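Local coordinates for major extracellular endoglucanase (PDB 4TUF), which hydrolyses internal beta-1,4-glucosidic linkages in cellulose and related beta-glucans through its family 5 catalytic domain, the TIM-barrel part modelled here, at residues K190-V195 and A228-L233; V57-C62 and V106-H111; Y238-F243 and A288-W293. All coordinates share one frame; numbering follows the deposited sequence.

Contact 1 of 3, residues K190-V195 and A228-L233; sequences KWLIAV and ANRLLL. With 2HP (dihydrogenphosphate ion), chain F.
The tight part of this contact is the pairing of two neighbouring parallel barrel strands, Ile193 to Val195 against Leu231 to Leu233. Ile193 N reaches Arg230 O at 3.0 Å, Leu232 N reaches Ile193 O at 2.9 Å, and Val195 N closes the ladder on Leu232 O. Apolar groups pack on both faces. On the face that helix 173-187 covers, Val195 CG2 meets Leu231 CD1 at 3.7 Å; Leu231 CG lies opposite its own backbone N (chi1 175°), which carries that methyl across to the neighbouring strand. On the other face sit Ala194 and Leu232, and Leu192 CD1 approaches Leu232 CD2 at 4.3 Å.

Ahead of the strands the packing gives way to polar chemistry. Lys190 is exposed and its NZ forms a salt bridge with Asp12. Arg230 turns back about its CB-CG bond (chi2 -60°), bringing CD to 3.2 Å from Trp191 O, and its guanidinium meets the phosphate edge-on and in plane. Arg230 NH1 donates to O4 of the ion at 3.1 Å and Arg230 NH2 to O2 at 3.3 Å. Arg230 NH2 also binds Asn229 O at 2.8 Å, and NE is taken by Pro189 O. Asn229, its ND2 near O2 of the ion, and Ser2 complete the pocket.

With NE and NH2 both tied to backbone carbonyls, the guanidinium is fixed in rotation and presents a positive edge to the anion.

Contact 2 of 3, residues V57-C62 and V106-H111; sequences VRLPFC and VLLDHH
Arg58 and Asp109, on adjacent parallel barrel strands, meet charge to charge. The guanidinium and carboxylate planes lie stacked, 26° apart, and Asp109 OD2 sits over one guanidinium face, 3.3 Å from Arg58 NH1. No N-H points at it, and this salt bridge is electrostatic.

Among the hydrogen bonds, His111 ND1 donates to Asp109 OD2 from the syn side, close to the imidazole plane but 25° out of the carboxylate plane. The backbones form a parallel ladder, from Leu107 N to Val57 O (2.8 Å) up to His111 N on Phe61 O (3.1 Å); its middle rung, Asp109 N to Leu59 O, is bent, the donor above the carbonyl plane.

Apolar contacts fill the face that helices 88-102 and 129-143 cover. Leu59 CB meets Leu108 CD2 at 3.8 Å, side by side. Phe61 CG falls between the backbone N and carbonyl carbon (chi1 68°), swinging the ring across to His110 CA, which stands over its face in a CH-pi contact. On the opposite face, with Arg58 and Asp109, Pro60 lies alongside His111.

The extended chain of Arg58 carries its guanidinium among acids that probably compensate its buried charge. Salt bridges to Asp153, Glu196 and Glu278, the probable nucleophile, and hydrogen bonds to Asn23 and Asn156 hold it there.

Contact 3 of 3, residues Y238-F243 and A288-W293; sequences YGPDVF and ARDKTW
One water is gripped by both segments: it donates to Tyr238 O at 2.8 Å and accepts from Trp293 NE1 at 2.6 Å, joining the chain at Tyr238 to the indole of a helix. Next to it Tyr238 C and Gly239 CA lie over one face of that indole, the former toward its rim. Gly239 CA stands above the six-membered ring in a CH-pi contact, 3.6 Å from its centroid and only 14° off the normal. Trp293 CG is anti to its backbone N (chi1 175°), which sends the ring out from the helix to that backbone.

Pro240 wedges in beside it, CD on Trp293 CB at 3.9 Å and CG on Arg289 CB at 3.8 Å. Asp241 and Asp290 cross near a right angle and form no bond with each other. Their like charges are probably eased by the backbone N-H groups of Lys282, to Asp241 OD2, and Tyr283, to Asp290 OD2.

The side chain of Tyr238 leaves the backbone pointing away from the helix, and its OH hydrogen-bonds Glu278 and Glu157, the probable catalytic pair. The loop after strand 231-238 is thus laid against the N-terminal part of helix 288-303, while Trp261 of helix 257-266 and Phe248 meet the Trp293 ring.

Contacts 1 and 2 are strand pairs of the same barrel, their centres 15 Å apart and nearest atoms about 4 Å; contact 3 lies farther along the chain from the second strand of contact 1, and the centres of contacts 1 and 3 are 30 Å apart, on opposite sides of the chain's centre. The probable catalytic glutamates connect the other two. The side chain of Arg58 in contact 2 is about 3 Å from that of Glu278, and the side chain of Tyr238 in contact 3 is about 2 Å from that of Glu278 and about 3 Å from that of Glu157. Contact 1 stands back, with the Ala194 side chain about 11 Å from that of Glu278, and its phosphate sits at the N-terminal end of the strands.

Contact 1 of 3, residues K190-V195 and A228-L233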
loop_
_atom_site.group_PDB
_atom_site.type_symbol
_atom_site.label_atom_id
_atom_site.label_comp_id
_atom_site.label_asym_id
_atom_site.label_seq_id
_atom_site.Cartn_x
_atom_site.Cartn_y
_atom_site.Cartn_z
ATOM N N LYS A 190 -3.720 15.974 10.702
ATOM C CA LYS A 190 -4.498 16.038 9.468
ATOM C C LYS A 190 -4.165 14.888 8.512
ATOM O O LYS A 190 -4.618 14.868 7.367
ATOM C CB LYS A 190 -4.268 17.381 8.772
ATOM C CG LYS A 190 -4.936 18.551 9.478
ATOM C CD LYS A 190 -4.447 19.891 8.968
ATOM C CE LYS A 190 -4.626 20.004 7.468
ATOM N NZ LYS A 190 -4.298 21.373 6.965
ATOM N N TRP A 191 -3.371 13.932 8.985
ATOM C CA TRP A 191 -3.024 12.765 8.185
ATOM C C TRP A 191 -4.008 11.620 8.378
ATOM O O TRP A 191 -4.552 11.440 9.464
ATOM C CB TRP A 191 -1.620 12.275 8.528
ATOM C CG TRP A 191 -0.527 12.995 7.809
ATOM C CD1 TRP A 191 -0.603 14.217 7.206
ATOM C CD2 TRP A 191 0.810 12.529 7.607
ATOM N NE1 TRP A 191 0.610 14.543 6.644
ATOM C CE2 TRP A 191 1.494 13.522 6.876
ATOM C CE3 TRP A 191 1.498 11.366 7.971
ATOM C CZ2 TRP A 191 2.834 13.389 6.510
ATOM C CZ3 TRP A 191 2.826 11.234 7.603
ATOM C CH2 TRP A 191 3.479 12.238 6.882
ATOM N N LEU A 192 -4.220 10.842 7.322
ATOM C CA LEU A 192 -4.997 9.615 7.425
ATOM C C LEU A 192 -4.128 8.466 7.928
ATOM O O LEU A 192 -2.923 8.412 7.670
ATOM C CB LEU A 192 -5.607 9.244 6.075
ATOM C CG LEU A 192 -6.497 10.272 5.384
ATOM C CD1 LEU A 192 -6.989 9.710 4.066
ATOM C CD2 LEU A 192 -7.662 10.663 6.271
ATOM N N ILE A 193 -4.753 7.541 8.643
ATOM C CA ILE A 193 -4.068 6.357 9.137
ATOM C C ILE A 193 -4.575 5.134 8.391
ATOM O O ILE A 193 -5.750 4.777 8.500
ATOM C CB ILE A 193 -4.290 6.179 10.647
ATOM C CG1 ILE A 193 -3.913 7.464 11.393
ATOM C CG2 ILE A 193 -3.487 4.999 11.177
ATOM C CD1 ILE A 193 -2.440 7.785 11.330
ATOM N N ALA A 194 -3.708 4.501 7.611
ATOM C CA ALA A 194 -4.115 3.292 6.899
ATOM C C ALA A 194 -3.755 2.056 7.711
ATOM O O ALA A 194 -2.617 1.906 8.161
ATOM C CB ALA A 194 -3.481 3.229 5.522
ATOM N N VAL A 195 -4.735 1.179 7.905
ATOM C CA VAL A 195 -4.524 -0.044 8.665
ATOM C C VAL A 195 -4.839 -1.263 7.811
ATOM O O VAL A 195 -5.866 -1.318 7.137
ATOM C CB VAL A 195 -5.385 -0.075 9.935
ATOM C CG1 VAL A 195 -5.137 -1.363 10.715
ATOM C CG2 VAL A 195 -5.088 1.137 10.794
ATOM N N ALA A 228 -12.698 7.949 13.752
ATOM C CA ALA A 228 -13.480 7.545 12.590
ATOM C C ALA A 228 -13.139 8.388 11.367
ATOM O O ALA A 228 -13.160 7.892 10.239
ATOM C CB ALA A 228 -14.972 7.638 12.894
ATOM N N ASN A 229 -12.816 9.658 11.597
ATOM C CA ASN A 229 -12.544 10.572 10.494
ATOM C C ASN A 229 -11.070 10.591 10.067
ATOM O O ASN A 229 -10.634 11.515 9.377
ATOM C CB ASN A 229 -13.016 11.990 10.846
ATOM C CG ASN A 229 -12.330 12.564 12.077
ATOM O OD1 ASN A 229 -11.308 12.053 12.545
ATOM N ND2 ASN A 229 -12.888 13.652 12.600
ATOM N N ARG A 230 -10.314 9.569 10.467
ATOM C CA ARG A 230 -8.947 9.393 9.976
ATOM C C ARG A 230 -8.671 7.965 9.530
ATOM O O ARG A 230 -7.722 7.721 8.785
ATOM C CB ARG A 230 -7.925 9.778 11.047
ATOM C CG ARG A 230 -7.929 11.238 11.429
ATOM C CD ARG A 230 -7.629 12.122 10.250
ATOM N NE ARG A 230 -7.515 13.514 10.667
ATOM C CZ ARG A 230 -8.545 14.343 10.768
ATOM N NH1 ARG A 230 -8.356 15.588 11.165
ATOM N NH2 ARG A 230 -9.764 13.922 10.475
ATOM N N LEU A 231 -9.483 7.021 9.997
ATOM C CA LEU A 231 -9.206 5.605 9.767
ATOM C C LEU A 231 -9.522 5.163 8.348
ATOM O O LEU A 231 -10.657 5.256 7.886
ATOM C CB LEU A 231 -9.985 4.739 10.748
ATOM C CG LEU A 231 -9.857 3.236 10.502
ATOM C CD1 LEU A 231 -8.410 2.766 10.634
ATOM C CD2 LEU A 231 -10.762 2.482 11.453
ATOM N N LEU A 232 -8.498 4.669 7.667
ATOM C CA LEU A 232 -8.632 4.168 6.310
ATOM C C LEU A 232 -8.196 2.708 6.305
ATOM O O LEU A 232 -7.057 2.401 6.654
ATOM C CB LEU A 232 -7.790 5.012 5.348
ATOM C CG LEU A 232 -7.682 4.644 3.867
ATOM C CD1 LEU A 232 -9.018 4.787 3.142
ATOM C CD2 LEU A 232 -6.614 5.506 3.203
ATOM N N LEU A 233 -9.103 1.802 5.955
ATOM C CA LEU A 233 -8.767 0.383 5.928
ATOM C C LEU A 233 -8.172 0.026 4.569
ATOM O O LEU A 233 -8.719 0.394 3.522
ATOM C CB LEU A 233 -9.996 -0.475 6.216
ATOM C CG LEU A 233 -10.700 -0.340 7.567
ATOM C CD1 LEU A 233 -11.942 -1.207 7.564
ATOM C CD2 LEU A 233 -9.784 -0.737 8.716
HETATM P P 2HP F . -11.781 17.186 10.694
HETATM O O1 2HP F . -12.875 18.191 10.971
HETATM O O2 2HP F . -12.410 15.875 10.286
HETATM O O3 2HP F . -10.895 17.687 9.576
HETATM O O4 2HP F . -10.952 16.990 11.942
#

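Contact 2 of 3, residues V57-C62 and V106-H111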
loop_
_atom_site.group_PDB
_atom_site.type_symbol
_atom_site.label_atom_id
_atom_site.label_comp_id
_atom_site.label_asym_id
_atom_site.label_seq_id
_atom_site.Cartn_x
_atom_site.Cartn_y
_atom_site.Cartn_z
ATOM N N VAL A 57 0.074 7.742 -5.228
ATOM C CA VAL A 57 1.223 6.857 -5.147
ATOM C C VAL A 57 1.410 6.342 -3.717
ATOM O O VAL A 57 1.304 7.100 -2.751
ATOM C CB VAL A 57 2.505 7.586 -5.634
ATOM C CG1 VAL A 57 3.727 7.149 -4.851
ATOM C CG2 VAL A 57 2.712 7.368 -7.122
ATOM N N ARG A 58 1.666 5.045 -3.589
ATOM C CA ARG A 58 2.012 4.454 -2.306
ATOM C C ARG A 58 3.521 4.206 -2.270
ATOM O O ARG A 58 4.044 3.453 -3.088
ATOM C CB ARG A 58 1.233 3.155 -2.090
ATOM C CG ARG A 58 1.379 2.519 -0.709
ATOM C CD ARG A 58 0.415 1.345 -0.594
ATOM N NE ARG A 58 0.466 0.643 0.688
ATOM C CZ ARG A 58 1.166 -0.466 0.907
ATOM N NH1 ARG A 58 1.894 -0.998 -0.068
ATOM N NH2 ARG A 58 1.139 -1.045 2.101
ATOM N N LEU A 59 4.211 4.848 -1.330
ATOM C CA LEU A 59 5.673 4.785 -1.238
ATOM C C LEU A 59 6.189 3.923 -0.090
ATOM O O LEU A 59 6.249 4.377 1.053
ATOM C CB LEU A 59 6.256 6.192 -1.078
ATOM C CG LEU A 59 6.717 6.946 -2.319
ATOM C CD1 LEU A 59 7.475 8.189 -1.897
ATOM C CD2 LEU A 59 7.583 6.058 -3.193
ATOM N N PRO A 60 6.568 2.674 -0.386
ATOM C CA PRO A 60 7.259 1.888 0.640
ATOM C C PRO A 60 8.590 2.523 1.051
ATOM O O PRO A 60 9.287 3.088 0.217
ATOM C CB PRO A 60 7.487 0.535 -0.049
ATOM C CG PRO A 60 6.409 0.453 -1.093
ATOM C CD PRO A 60 6.214 1.869 -1.569
ATOM N N PHE A 61 8.923 2.445 2.333
ATOM C CA PHE A 61 10.231 2.873 2.819
ATOM C C PHE A 61 10.682 1.939 3.945
ATOM O O PHE A 61 9.917 1.100 4.405
ATOM C CB PHE A 61 10.191 4.321 3.309
ATOM C CG PHE A 61 9.369 4.516 4.555
ATOM C CD1 PHE A 61 9.947 4.397 5.815
ATOM C CD2 PHE A 61 8.017 4.813 4.469
ATOM C CE1 PHE A 61 9.188 4.565 6.965
ATOM C CE2 PHE A 61 7.255 4.981 5.611
ATOM C CZ PHE A 61 7.842 4.858 6.862
ATOM N N CYS A 62 11.923 2.093 4.385
ATOM C CA CYS A 62 12.455 1.310 5.491
ATOM C C CYS A 62 13.199 2.266 6.411
ATOM O O CYS A 62 13.541 3.369 5.990
ATOM C CB CYS A 62 13.372 0.198 4.979
ATOM S SG CYS A 62 14.884 0.776 4.154
ATOM N N VAL A 106 0.261 11.176 -1.953
ATOM C CA VAL A 106 1.272 10.210 -1.536
ATOM C C VAL A 106 0.909 9.528 -0.214
ATOM O O VAL A 106 0.733 10.189 0.808
ATOM C CB VAL A 106 2.657 10.883 -1.394
ATOM C CG1 VAL A 106 3.684 9.900 -0.861
ATOM C CG2 VAL A 106 3.105 11.447 -2.720
ATOM N N LEU A 107 0.795 8.205 -0.244
ATOM C CA LEU A 107 0.596 7.420 0.965
ATOM C C LEU A 107 1.906 6.721 1.321
ATOM O O LEU A 107 2.315 5.775 0.650
ATOM C CB LEU A 107 -0.537 6.396 0.781
ATOM C CG LEU A 107 -0.984 5.570 2.009
ATOM C CD1 LEU A 107 -1.556 6.452 3.116
ATOM C CD2 LEU A 107 -1.997 4.490 1.634
ATOM N N LEU A 108 2.574 7.195 2.366
ATOM C CA LEU A 108 3.813 6.568 2.809
ATOM C C LEU A 108 3.508 5.239 3.509
ATOM O O LEU A 108 2.449 5.076 4.107
ATOM C CB LEU A 108 4.600 7.521 3.721
ATOM C CG LEU A 108 5.067 8.788 2.991
ATOM C CD1 LEU A 108 5.559 9.848 3.943
ATOM C CD2 LEU A 108 6.149 8.465 1.973
ATOM N N ASP A 109 4.443 4.298 3.416
ATOM C CA ASP A 109 4.226 2.921 3.843
ATOM C C ASP A 109 5.463 2.369 4.559
ATOM O O ASP A 109 6.537 2.266 3.969
ATOM C CB ASP A 109 3.863 2.062 2.622
ATOM C CG ASP A 109 4.075 0.567 2.849
ATOM O OD1 ASP A 109 3.932 0.091 3.995
ATOM O OD2 ASP A 109 4.375 -0.142 1.863
ATOM N N HIS A 110 5.306 2.020 5.832
ATOM C CA HIS A 110 6.388 1.421 6.614
ATOM C C HIS A 110 6.487 -0.052 6.255
ATOM O O HIS A 110 5.799 -0.896 6.839
ATOM C CB HIS A 110 6.143 1.592 8.113
ATOM C CG HIS A 110 7.328 1.251 8.959
ATOM N ND1 HIS A 110 7.860 -0.021 9.017
ATOM C CD2 HIS A 110 8.089 2.017 9.777
ATOM C CE1 HIS A 110 8.902 -0.022 9.831
ATOM N NE2 HIS A 110 9.060 1.202 10.308
ATOM N N HIS A 111 7.352 -0.363 5.297
ATOM C CA HIS A 111 7.248 -1.629 4.584
ATOM C C HIS A 111 8.022 -2.757 5.241
ATOM O O HIS A 111 7.519 -3.878 5.377
ATOM C CB HIS A 111 7.726 -1.443 3.146
ATOM C CG HIS A 111 7.095 -2.384 2.172
ATOM N ND1 HIS A 111 5.837 -2.177 1.651
ATOM C CD2 HIS A 111 7.552 -3.532 1.617
ATOM C CE1 HIS A 111 5.544 -3.162 0.818
ATOM N NE2 HIS A 111 6.568 -3.995 0.779
#

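Contact 3 of 3, residues Y238-F243 and A288-W293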
loop_
_atom_site.group_PDB
_atom_site.type_symbol
_atom_site.label_atom_id
_atom_site.label_comp_id
_atom_site.label_asym_id
_atom_site.label_seq_id
_atom_site.Cartn_x
_atom_site.Cartn_y
_atom_site.Cartn_z
ATOM N N TYR A 238 -4.294 -10.757 -3.561
ATOM C CA TYR A 238 -3.612 -11.150 -4.788
ATOM C C TYR A 238 -4.287 -12.358 -5.436
ATOM O O TYR A 238 -5.232 -12.928 -4.879
ATOM C CB TYR A 238 -2.147 -11.465 -4.510
ATOM C CG TYR A 238 -1.441 -10.405 -3.709
ATOM C CD1 TYR A 238 -0.817 -9.334 -4.335
ATOM C CD2 TYR A 238 -1.398 -10.471 -2.321
ATOM C CE1 TYR A 238 -0.178 -8.358 -3.600
ATOM C CE2 TYR A 238 -0.757 -9.504 -1.580
ATOM C CZ TYR A 238 -0.146 -8.451 -2.227
ATOM O OH TYR A 238 0.495 -7.481 -1.498
ATOM N N GLY A 239 -3.800 -12.737 -6.616
ATOM C CA GLY A 239 -4.387 -13.820 -7.381
ATOM C C GLY A 239 -3.470 -15.016 -7.561
ATOM O O GLY A 239 -2.471 -15.160 -6.853
ATOM N N PRO A 240 -3.803 -15.877 -8.532
ATOM C CA PRO A 240 -3.192 -17.196 -8.740
ATOM C C PRO A 240 -1.667 -17.192 -8.841
ATOM O O PRO A 240 -1.050 -18.182 -8.448
ATOM C CB PRO A 240 -3.809 -17.657 -10.063
ATOM C CG PRO A 240 -5.108 -16.939 -10.138
ATOM C CD PRO A 240 -4.850 -15.594 -9.530
ATOM N N ASP A 241 -1.068 -16.116 -9.345
ATOM C CA ASP A 241 0.374 -16.120 -9.581
ATOM C C ASP A 241 1.184 -15.616 -8.392
ATOM O O ASP A 241 2.409 -15.538 -8.467
ATOM C CB ASP A 241 0.721 -15.297 -10.823
ATOM C CG ASP A 241 0.057 -13.940 -10.831
ATOM O OD1 ASP A 241 -0.508 -13.535 -9.789
ATOM O OD2 ASP A 241 0.105 -13.276 -11.889
ATOM N N VAL A 242 0.504 -15.271 -7.303
ATOM C CA VAL A 242 1.190 -15.000 -6.045
ATOM C C VAL A 242 1.157 -16.258 -5.196
ATOM O O VAL A 242 2.175 -16.690 -4.655
ATOM C CB VAL A 242 0.554 -13.830 -5.279
ATOM C CG1 VAL A 242 1.017 -13.822 -3.809
ATOM C CG2 VAL A 242 0.886 -12.516 -5.975
ATOM N N PHE A 243 -0.027 -16.849 -5.100
ATOM C CA PHE A 243 -0.201 -18.134 -4.443
ATOM C C PHE A 243 -1.440 -18.790 -5.022
ATOM O O PHE A 243 -2.448 -18.122 -5.254
ATOM C CB PHE A 243 -0.331 -17.970 -2.925
ATOM C CG PHE A 243 -0.352 -19.272 -2.166
ATOM C CD1 PHE A 243 -1.525 -20.003 -2.039
ATOM C CD2 PHE A 243 0.799 -19.756 -1.564
ATOM C CE1 PHE A 243 -1.543 -21.201 -1.337
ATOM C CE2 PHE A 243 0.789 -20.955 -0.859
ATOM C CZ PHE A 243 -0.382 -21.676 -0.744
ATOM N N ALA A 288 -3.538 -18.082 -17.262
ATOM C CA ALA A 288 -4.871 -17.940 -17.838
ATOM C C ALA A 288 -5.829 -17.288 -16.846
ATOM O O ALA A 288 -6.667 -16.463 -17.211
ATOM C CB ALA A 288 -5.402 -19.295 -18.282
ATOM N N ARG A 289 -5.695 -17.688 -15.585
ATOM C CA ARG A 289 -6.621 -17.325 -14.522
ATOM C C ARG A 289 -6.400 -15.929 -13.957
ATOM O O ARG A 289 -7.338 -15.326 -13.437
ATOM C CB ARG A 289 -6.538 -18.333 -13.375
ATOM C CG ARG A 289 -7.247 -19.637 -13.626
ATOM C CD ARG A 289 -7.103 -20.547 -12.424
ATOM N NE ARG A 289 -5.698 -20.804 -12.126
ATOM C CZ ARG A 289 -5.273 -21.794 -11.350
ATOM N NH1 ARG A 289 -6.150 -22.624 -10.797
ATOM N NH2 ARG A 289 -3.975 -21.960 -11.133
ATOM N N ASP A 290 -5.174 -15.417 -14.024
ATOM C CA ASP A 290 -4.914 -14.125 -13.402
ATOM C C ASP A 290 -5.625 -13.019 -14.166
ATOM O O ASP A 290 -6.019 -12.011 -13.585
ATOM C CB ASP A 290 -3.421 -13.823 -13.311
ATOM C CG ASP A 290 -3.137 -12.565 -12.487
ATOM O OD1 ASP A 290 -3.062 -12.661 -11.240
ATOM O OD2 ASP A 290 -3.005 -11.475 -13.085
ATOM N N LYS A 291 -5.786 -13.212 -15.468
ATOM C CA LYS A 291 -6.586 -12.302 -16.273
ATOM C C LYS A 291 -8.002 -12.289 -15.708
ATOM O O LYS A 291 -8.489 -11.256 -15.241
ATOM C CB LYS A 291 -6.578 -12.735 -17.741
ATOM C CG LYS A 291 -6.503 -11.600 -18.748
ATOM C CD LYS A 291 -7.826 -10.866 -18.878
ATOM C CE LYS A 291 -7.853 -10.002 -20.135
ATOM N NZ LYS A 291 -9.166 -9.317 -20.312
ATOM N N THR A 292 -8.639 -13.456 -15.727
ATOM C CA THR A 292 -9.972 -13.637 -15.162
ATOM C C THR A 292 -10.093 -13.094 -13.736
ATOM O O THR A 292 -11.047 -12.394 -13.410
ATOM C CB THR A 292 -10.372 -15.122 -15.149
ATOM O OG1 THR A 292 -10.147 -15.696 -16.443
ATOM C CG2 THR A 292 -11.834 -15.271 -14.776
ATOM N N TRP A 293 -9.115 -13.415 -12.896
ATOM C CA TRP A 293 -9.142 -13.009 -11.495
ATOM C C TRP A 293 -9.160 -11.489 -11.317
ATOM O O TRP A 293 -9.960 -10.965 -10.541
ATOM C CB TRP A 293 -7.948 -13.599 -10.739
ATOM C CG TRP A 293 -7.883 -13.112 -9.327
ATOM C CD1 TRP A 293 -8.545 -13.627 -8.252
ATOM C CD2 TRP A 293 -7.132 -11.995 -8.839
ATOM N NE1 TRP A 293 -8.249 -12.902 -7.124
ATOM C CE2 TRP A 293 -7.382 -11.894 -7.458
ATOM C CE3 TRP A 293 -6.269 -11.074 -9.434
ATOM C CZ2 TRP A 293 -6.806 -10.907 -6.664
ATOM C CZ3 TRP A 293 -5.695 -10.098 -8.647
ATOM C CH2 TRP A 293 -5.963 -10.022 -7.276
HETATM O O HOH W 1 -7.977 -13.145 -4.548
#